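PDB 3UYU: Ice-binding protein from Leucosporidium, which binds to the surface of ice crystals and inhibits their growth, conferring freeze tolerance, with a low thermal hysteresis activity. Local coordinates for residues V126-D131 / G148-A153; D112-P117 / T133-G138; S28-D33 / A218-P223. The protein carries 2 engineered substitutions. All coordinates share one frame; numbering follows the deposited sequence.

Contact 1. Residues V126-D131 / G148-A153; sequences VSVPTD and GGLSMA. Engineered in segment 148-153: M152 (natural residue Leu).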
loop_
_atom_site.group_PDB
_atom_site.type_symbol
_atom_site.label_atom_id
_atom_site.label_comp_id
_atom_site.label_asym_id
_atom_site.label_seq_id
_atom_site.Cartn_x
_atom_site.Cartn_y
_atom_site.Cartn_z
ATOM N N VAL A 126 -26.541 -12.600 -9.113
ATOM C CA VAL A 126 -26.239 -13.015 -10.502
ATOM C C VAL A 126 -25.940 -14.534 -10.517
ATOM O O VAL A 126 -25.189 -15.060 -9.691
ATOM C CB VAL A 126 -25.099 -12.114 -11.116
ATOM C CG1 VAL A 126 -24.599 -12.674 -12.502
ATOM C CG2 VAL A 126 -25.527 -10.691 -11.279
ATOM N N SER A 127 -26.505 -15.252 -11.504
ATOM C CA SER A 127 -26.207 -16.680 -11.681
ATOM C C SER A 127 -25.698 -16.887 -13.111
ATOM O O SER A 127 -26.059 -16.134 -14.001
ATOM C CB SER A 127 -27.431 -17.593 -11.436
ATOM O OG SER A 127 -28.433 -17.344 -12.402
ATOM N N VAL A 128 -24.848 -17.894 -13.266
ATOM C CA VAL A 128 -24.185 -18.166 -14.539
ATOM C C VAL A 128 -24.430 -19.681 -14.778
ATOM O O VAL A 128 -23.672 -20.531 -14.339
ATOM C CB VAL A 128 -22.682 -17.765 -14.505
ATOM C CG1 VAL A 128 -22.107 -17.864 -15.875
ATOM C CG2 VAL A 128 -22.468 -16.327 -13.890
ATOM N N PRO A 129 -25.567 -20.020 -15.440
ATOM C CA PRO A 129 -25.929 -21.430 -15.631
ATOM C C PRO A 129 -25.174 -22.165 -16.758
ATOM O O PRO A 129 -25.262 -23.387 -16.872
ATOM C CB PRO A 129 -27.420 -21.359 -15.953
ATOM C CG PRO A 129 -27.590 -19.993 -16.618
ATOM C CD PRO A 129 -26.609 -19.070 -15.897
ATOM N N THR A 130 -24.450 -21.409 -17.596
ATOM C CA THR A 130 -23.746 -21.943 -18.771
ATOM C C THR A 130 -22.351 -21.320 -18.855
ATOM O O THR A 130 -21.956 -20.451 -18.046
ATOM C CB THR A 130 -24.447 -21.610 -20.093
ATOM O OG1 THR A 130 -24.364 -20.197 -20.319
ATOM C CG2 THR A 130 -25.942 -22.048 -20.050
ATOM N N ASP A 131 -21.571 -21.751 -19.840
ATOM C CA ASP A 131 -20.328 -21.045 -20.116
ATOM C C ASP A 131 -20.542 -19.569 -20.396
ATOM O O ASP A 131 -21.617 -19.165 -20.852
ATOM C CB ASP A 131 -19.634 -21.681 -21.370
ATOM C CG ASP A 131 -19.174 -23.112 -21.122
ATOM O OD1 ASP A 131 -19.172 -23.651 -19.992
ATOM O OD2 ASP A 131 -18.846 -23.797 -22.128
ATOM N N GLY A 148 -26.085 -8.438 -4.885
ATOM C CA GLY A 148 -26.339 -9.695 -4.200
ATOM C C GLY A 148 -25.187 -10.677 -4.278
ATOM O O GLY A 148 -24.017 -10.260 -4.218
ATOM N N GLY A 149 -25.528 -11.966 -4.357
ATOM C CA GLY A 149 -24.558 -13.095 -4.506
ATOM C C GLY A 149 -24.165 -13.347 -5.959
ATOM O O GLY A 149 -24.749 -12.749 -6.883
ATOM N N LEU A 150 -23.126 -14.148 -6.120
ATOM C CA LEU A 150 -22.734 -14.600 -7.448
ATOM C C LEU A 150 -22.589 -16.130 -7.413
ATOM O O LEU A 150 -21.915 -16.688 -6.557
ATOM C CB LEU A 150 -21.399 -13.962 -7.802
ATOM C CG LEU A 150 -20.933 -13.913 -9.268
ATOM C CD1 LEU A 150 -19.368 -13.966 -9.492
ATOM C CD2 LEU A 150 -21.748 -14.238 -10.437
ATOM N N SER A 151 -23.204 -16.843 -8.359
ATOM C CA SER A 151 -23.099 -18.317 -8.362
ATOM C C SER A 151 -22.865 -18.770 -9.763
ATOM O O SER A 151 -23.499 -18.239 -10.687
ATOM C CB SER A 151 -24.428 -19.035 -8.005
ATOM O OG SER A 151 -25.166 -18.408 -6.987
HETATM N N MSE A 152 -21.981 -19.750 -9.894
HETATM C CA MSE A 152 -21.653 -20.395 -11.209
HETATM C C MSE A 152 -22.062 -21.838 -11.087
HETATM O O MSE A 152 -21.652 -22.524 -10.126
HETATM C CB MSE A 152 -20.143 -20.384 -11.515
HETATM C CG MSE A 152 -19.591 -19.125 -12.048
HETATM SE SE MSE A 152 -17.666 -19.485 -12.340
HETATM C CE MSE A 152 -17.723 -20.447 -14.065
ATOM N N ALA A 153 -22.850 -22.287 -12.071
ATOM C CA ALA A 153 -23.318 -23.688 -12.027
ATOM C C ALA A 153 -22.141 -24.678 -12.210
ATOM O O ALA A 153 -21.056 -24.327 -12.714
ATOM C CB ALA A 153 -24.374 -23.958 -13.084
HETATM O O HOH W 1 -26.599 -16.052 -7.509
#

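Contact 2. Residues D112-P117 / T133-G138; sequences DQTLVP and TFEGNG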
loop_
_atom_site.group_PDB
_atom_site.type_symbol
_atom_site.label_atom_id
_atom_site.label_comp_id
_atom_site.label_asym_id
_atom_site.label_seq_id
_atom_site.Cartn_x
_atom_site.Cartn_y
_atom_site.Cartn_z
ATOM N N ASP A 112 -25.715 -18.315 -21.884
ATOM C CA ASP A 112 -25.160 -18.275 -23.243
ATOM C C ASP A 112 -24.718 -16.857 -23.667
ATOM O O ASP A 112 -24.959 -16.367 -24.805
ATOM C CB ASP A 112 -26.152 -18.938 -24.246
ATOM C CG ASP A 112 -26.452 -20.367 -23.874
ATOM O OD1 ASP A 112 -25.525 -21.123 -23.482
ATOM O OD2 ASP A 112 -27.636 -20.793 -23.974
ATOM N N GLN A 113 -24.075 -16.149 -22.724
ATOM C CA GLN A 113 -23.661 -14.767 -22.971
ATOM C C GLN A 113 -22.247 -14.578 -23.472
ATOM O O GLN A 113 -21.330 -15.399 -23.178
ATOM C CB GLN A 113 -23.775 -13.913 -21.687
ATOM C CG GLN A 113 -25.221 -13.625 -21.263
ATOM C CD GLN A 113 -25.889 -12.508 -22.055
ATOM O OE1 GLN A 113 -25.279 -11.771 -22.842
ATOM N NE2 GLN A 113 -27.195 -12.383 -21.823
ATOM N N THR A 114 -22.102 -13.571 -24.310
ATOM C CA THR A 114 -20.772 -13.112 -24.729
ATOM C C THR A 114 -20.705 -11.656 -24.367
ATOM O O THR A 114 -21.511 -10.873 -24.860
ATOM C CB THR A 114 -20.576 -13.282 -26.240
ATOM O OG1 THR A 114 -20.580 -14.651 -26.582
ATOM C CG2 THR A 114 -19.287 -12.606 -26.725
ATOM N N LEU A 115 -19.764 -11.267 -23.509
ATOM C CA LEU A 115 -19.810 -9.934 -22.928
ATOM C C LEU A 115 -18.750 -9.039 -23.509
ATOM O O LEU A 115 -17.555 -9.346 -23.429
ATOM C CB LEU A 115 -19.655 -10.014 -21.416
ATOM C CG LEU A 115 -20.634 -10.910 -20.688
ATOM C CD1 LEU A 115 -20.260 -10.826 -19.224
ATOM C CD2 LEU A 115 -22.027 -10.368 -20.964
ATOM N N VAL A 116 -19.174 -7.972 -24.152
ATOM C CA VAL A 116 -18.264 -6.919 -24.556
ATOM C C VAL A 116 -17.686 -6.160 -23.351
ATOM O O VAL A 116 -18.301 -6.135 -22.247
ATOM C CB VAL A 116 -18.878 -5.910 -25.562
ATOM C CG1 VAL A 116 -19.439 -6.649 -26.745
ATOM C CG2 VAL A 116 -19.946 -5.034 -24.896
ATOM N N PRO A 117 -16.543 -5.490 -23.518
ATOM C CA PRO A 117 -16.008 -4.640 -22.410
ATOM C C PRO A 117 -16.965 -3.575 -21.879
ATOM O O PRO A 117 -17.796 -3.055 -22.642
ATOM C CB PRO A 117 -14.749 -3.954 -23.027
ATOM C CG PRO A 117 -14.325 -4.982 -24.118
ATOM C CD PRO A 117 -15.724 -5.325 -24.740
ATOM N N THR A 133 -18.467 -16.068 -22.027
ATOM C CA THR A 133 -17.333 -15.601 -22.835
ATOM C C THR A 133 -17.144 -14.122 -22.666
ATOM O O THR A 133 -18.100 -13.373 -22.690
ATOM C CB THR A 133 -17.615 -15.885 -24.319
ATOM O OG1 THR A 133 -17.757 -17.300 -24.506
ATOM C CG2 THR A 133 -16.429 -15.377 -25.192
ATOM N N PHE A 134 -15.898 -13.699 -22.458
ATOM C CA PHE A 134 -15.518 -12.264 -22.466
ATOM C C PHE A 134 -14.844 -12.026 -23.779
ATOM O O PHE A 134 -13.861 -12.711 -24.066
ATOM C CB PHE A 134 -14.565 -11.946 -21.308
ATOM C CG PHE A 134 -15.150 -12.260 -19.984
ATOM C CD1 PHE A 134 -15.654 -11.257 -19.146
ATOM C CD2 PHE A 134 -15.213 -13.555 -19.552
ATOM C CE1 PHE A 134 -16.230 -11.598 -17.895
ATOM C CE2 PHE A 134 -15.784 -13.888 -18.317
ATOM C CZ PHE A 134 -16.301 -12.866 -17.488
ATOM N N GLU A 135 -15.337 -11.060 -24.545
ATOM C CA GLU A 135 -14.698 -10.745 -25.854
ATOM C C GLU A 135 -14.214 -9.330 -25.907
ATOM O O GLU A 135 -15.060 -8.378 -25.863
ATOM C CB GLU A 135 -15.673 -10.989 -26.995
ATOM C CG GLU A 135 -14.996 -10.852 -28.361
ATOM C CD GLU A 135 -15.983 -10.869 -29.533
ATOM O OE1 GLU A 135 -16.880 -11.768 -29.553
ATOM O OE2 GLU A 135 -15.829 -9.983 -30.445
ATOM N N GLY A 136 -12.899 -9.112 -25.989
ATOM C CA GLY A 136 -12.382 -7.763 -26.150
ATOM C C GLY A 136 -10.889 -7.867 -26.266
ATOM O O GLY A 136 -10.365 -8.956 -26.083
ATOM N N ASN A 137 -10.211 -6.769 -26.541
ATOM C CA ASN A 137 -8.808 -6.820 -26.791
ATOM C C ASN A 137 -7.990 -6.898 -25.504
ATOM O O ASN A 137 -8.513 -7.040 -24.388
ATOM C CB ASN A 137 -8.363 -5.685 -27.770
ATOM C CG ASN A 137 -8.458 -4.294 -27.167
ATOM O OD1 ASN A 137 -8.375 -4.133 -25.929
ATOM N ND2 ASN A 137 -8.568 -3.253 -28.011
ATOM N N GLY A 138 -6.677 -6.820 -25.676
ATOM C CA GLY A 138 -5.717 -7.060 -24.605
ATOM C C GLY A 138 -5.706 -5.950 -23.568
ATOM O O GLY A 138 -5.166 -6.184 -22.473
#

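Contact 3. Residues S28-D33 / A218-P223; sequences SAILGD and ATVNSP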
loop_
_atom_site.group_PDB
_atom_site.type_symbol
_atom_site.label_atom_id
_atom_site.label_comp_id
_atom_site.label_asym_id
_atom_site.label_seq_id
_atom_site.Cartn_x
_atom_site.Cartn_y
_atom_site.Cartn_z
ATOM N N SER A 28 -6.095 -28.943 -2.545
ATOM C CA SER A 28 -6.139 -27.753 -3.369
ATOM C C SER A 28 -4.739 -27.502 -3.957
ATOM O O SER A 28 -3.701 -28.055 -3.565
ATOM C CB SER A 28 -6.575 -26.570 -2.531
ATOM O OG SER A 28 -7.927 -26.752 -2.134
ATOM N N ALA A 29 -4.714 -26.601 -4.943
ATOM C CA ALA A 29 -3.486 -26.247 -5.643
ATOM C C ALA A 29 -3.443 -24.756 -6.018
ATOM O O ALA A 29 -4.063 -24.303 -7.011
ATOM C CB ALA A 29 -3.344 -27.104 -6.943
ATOM N N ILE A 30 -2.711 -23.994 -5.206
ATOM C CA ILE A 30 -2.757 -22.554 -5.293
ATOM C C ILE A 30 -1.379 -22.143 -5.787
ATOM O O ILE A 30 -0.341 -22.506 -5.200
ATOM C CB ILE A 30 -3.011 -21.887 -3.884
ATOM C CG1 ILE A 30 -4.228 -22.465 -3.175
ATOM C CG2 ILE A 30 -3.048 -20.353 -4.050
ATOM C CD1 ILE A 30 -5.484 -22.419 -4.008
ATOM N N LEU A 31 -1.339 -21.372 -6.889
ATOM C CA LEU A 31 -0.101 -20.770 -7.352
ATOM C C LEU A 31 -0.095 -19.286 -7.037
ATOM O O LEU A 31 -0.855 -18.498 -7.640
ATOM C CB LEU A 31 0.015 -20.977 -8.895
ATOM C CG LEU A 31 1.239 -20.307 -9.561
ATOM C CD1 LEU A 31 2.574 -20.615 -9.027
ATOM C CD2 LEU A 31 1.192 -20.586 -11.083
ATOM N N GLY A 32 0.713 -18.928 -6.045
ATOM C CA GLY A 32 0.779 -17.532 -5.483
ATOM C C GLY A 32 0.600 -17.598 -3.999
ATOM O O GLY A 32 0.147 -18.614 -3.442
ATOM N N ASP A 33 0.912 -16.459 -3.366
ATOM C CA ASP A 33 0.832 -16.401 -1.884
ATOM C C ASP A 33 -0.595 -16.346 -1.405
ATOM O O ASP A 33 -1.528 -15.864 -2.081
ATOM C CB ASP A 33 1.572 -15.144 -1.390
ATOM C CG ASP A 33 3.042 -15.178 -1.699
ATOM O OD1 ASP A 33 3.647 -16.225 -2.051
ATOM O OD2 ASP A 33 3.705 -14.051 -1.607
ATOM N N ALA A 218 -9.473 -27.310 -4.804
ATOM C CA ALA A 218 -9.675 -26.232 -5.810
ATOM C C ALA A 218 -8.334 -25.677 -6.259
ATOM O O ALA A 218 -7.330 -25.723 -5.512
ATOM C CB ALA A 218 -10.497 -25.109 -5.240
ATOM N N THR A 219 -8.308 -25.157 -7.485
ATOM C CA THR A 219 -7.107 -24.604 -8.081
ATOM C C THR A 219 -7.276 -23.097 -8.248
ATOM O O THR A 219 -8.335 -22.642 -8.711
ATOM C CB THR A 219 -6.954 -25.234 -9.448
ATOM O OG1 THR A 219 -6.612 -26.636 -9.231
ATOM C CG2 THR A 219 -5.917 -24.553 -10.284
ATOM N N VAL A 220 -6.236 -22.361 -7.822
ATOM C CA VAL A 220 -6.175 -20.907 -8.069
ATOM C C VAL A 220 -4.817 -20.572 -8.640
ATOM O O VAL A 220 -3.815 -20.835 -7.982
ATOM C CB VAL A 220 -6.378 -20.081 -6.752
ATOM C CG1 VAL A 220 -6.223 -18.560 -7.109
ATOM C CG2 VAL A 220 -7.750 -20.354 -6.196
ATOM N N ASN A 221 -4.771 -20.050 -9.887
ATOM C CA ASN A 221 -3.492 -19.639 -10.483
ATOM C C ASN A 221 -3.501 -18.147 -10.623
ATOM O O ASN A 221 -4.268 -17.587 -11.403
ATOM C CB ASN A 221 -3.292 -20.304 -11.891
ATOM C CG ASN A 221 -3.217 -21.814 -11.806
ATOM O OD1 ASN A 221 -3.703 -22.519 -12.750
ATOM N ND2 ASN A 221 -2.636 -22.342 -10.762
ATOM N N SER A 222 -2.610 -17.488 -9.828
ATOM C CA SER A 222 -2.523 -15.993 -9.855
ATOM C C SER A 222 -1.318 -15.600 -10.714
ATOM O O SER A 222 -0.404 -16.387 -10.894
ATOM C CB SER A 222 -2.479 -15.442 -8.388
ATOM O OG SER A 222 -1.194 -15.737 -7.840
ATOM N N PRO A 223 -1.319 -14.381 -11.275
ATOM C CA PRO A 223 -0.160 -13.813 -12.016
ATOM C C PRO A 223 1.154 -13.781 -11.190
ATOM O O PRO A 223 1.184 -13.589 -9.952
ATOM C CB PRO A 223 -0.640 -12.381 -12.299
ATOM C CG PRO A 223 -2.134 -12.515 -12.378
ATOM C CD PRO A 223 -2.443 -13.448 -11.191
#

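Contact 1. Residues V126-D131 / G148-A153
A chi1 of 171° turns CG1 of V126 away from its own amide nitrogen, on the side of L150, its partner in the next coil; the parallel pairing of the two residues sets their buried side chains side by side, pointing the same way. CD2 of L150 is modelled 3.9 Å from CG1 of V126, and V128, two residues on, brings CG2 to the same methyl at 4.1 Å, but CG of L150 is almost flat and both contacts are tentative. More securely, CB of V128 packs against CG of M152, an engineered selenomethionine. The backbones of 126-128 and 150-152 are parallel, in the manner of successive coils of a beta-helix. Their bonds run from V126 N to G149 O, S151 N to V126 O (3.0 Å), V128 N to S151 O and A153 N to V128 O (3.0 Å, almost straight at 178°). S127, a probable ice-binding residue, pairs with S151 on the opposite face from the valines. There a water joins OG of S151 to V126 O, which thus accepts from both this water and S151 N. Strand 126-128 ends its parallel sheet within the chain, and M152 rests on F185 of strand 184-186.

Contact 2. Residues D112-P117 / T133-G138
Two neighbouring coils of the right-handed beta-helix meet here on one parallel face, where T114 pairs with T133 and L115 with F134. The short strands are turned 31° against each other. T133 N opens the series of backbone bonds on Q113 O, a longer one of 3.2 Å; L115 is then gripped through both its N, which donates to T133 O at 2.8 Å, and its O, which accepts from E135 N at 3.0 Å. On the outward face T114 and T133 lie alongside each other, OG1 of T114 3.9 Å from CB of T133, while OG1 of T133 is hydrogen-bonded to OG1 of T159. With CG anti to the backbone N (chi1 -173°) and an extended chain beyond, E135 slants across T114, OE1 lying 3.8 Å from CG2 of T114. Inside, CD1 of L115 approaches CE1 of F134 obliquely at 4.3 Å. Beyond the strands, CD of P117 sits 3.3 Å from E135 O, and CG of P117 comes to 4.0 Å from CA of G136. Toward the core, W142 of strand 142-146 meets the F134 ring edge-to-face and gives its NE1 hydrogen to L115 O; backbone bonds link F134 to strand 158-161.

Contact 3. Residues S28-D33 / A218-P223
Strands 29-31 and 219-221 run parallel, 8° apart in direction and 4.7 Å between axes, with A29 opposite T219, I30 opposite V220 and L31 opposite N221. They are neighbouring rungs of the right-handed beta-helix although 184 residues lie between the two segments: the N-terminal part of the chain is laid beside the last strand of the fold. The backbone bonds pass back and forth, from A29 N to A218 O, V220 N to A29 O and L31 N to V220 O. On the other side of strand 29-31, backbone bonds from I30 to Q62 and T64 continue the sheet toward strand 63-64.

Facing the interior, I30 and V220 lie side by side. CG1 of I30 is anti to the carbonyl carbon, and the second bend of the chain swings CD1 over toward the neighbouring strand, where it touches CB and CG2 of V220, at 3.7 and 3.8 Å. L215 of strand 212-216 meets I30, and L197 of strand 195-197 meets V220, so the pair belongs to the packed core of the solenoid. The outward face is mixed: OG1 of T219 passes 4.0 Å from CB of A29, and the amide ND2 of N221 comes to 3.5 Å from CB of L31.

Serines close both ends. At the start, OG of S28 accepts a nearly straight bond from A218 N (3.1 Å, 172°) and is also hydrogen-bonded to OG of S24, which ties this end to strand 21-25. At the other end, OG of S222 turns between its own backbone N and carbonyl carbon (chi1 73°), which carries it back to L31: it donates to L31 O at 2.8 Å, in the carbonyl plane on a lone pair, while S222 N holds the same oxygen at 3.0 Å.

Overall arrangement
All three contacts pair parallel strands of adjacent coils in one right-handed beta-helix. Contacts 1 and 2 interlock along the chain, their segments alternating in the order 112-117, 126-131, 133-138, 148-153; they lie on different faces, centres about 16 Å apart, and touch where T130 OG1 probably bonds D112 N. Contact 3 encloses both in sequence and brings in an N-terminal strand; its centre is nearer the centre of the molecule (about 10 Å, against 15 and 19 Å) and about 21 and 24 Å from those of contacts 1 and 2. Contact 1 contains S127, on the sheet that also carries T45 and A214, likewise probable ice-binding positions, consistent with this face meeting ice; contacts 2 and 3 are elsewhere on the helix.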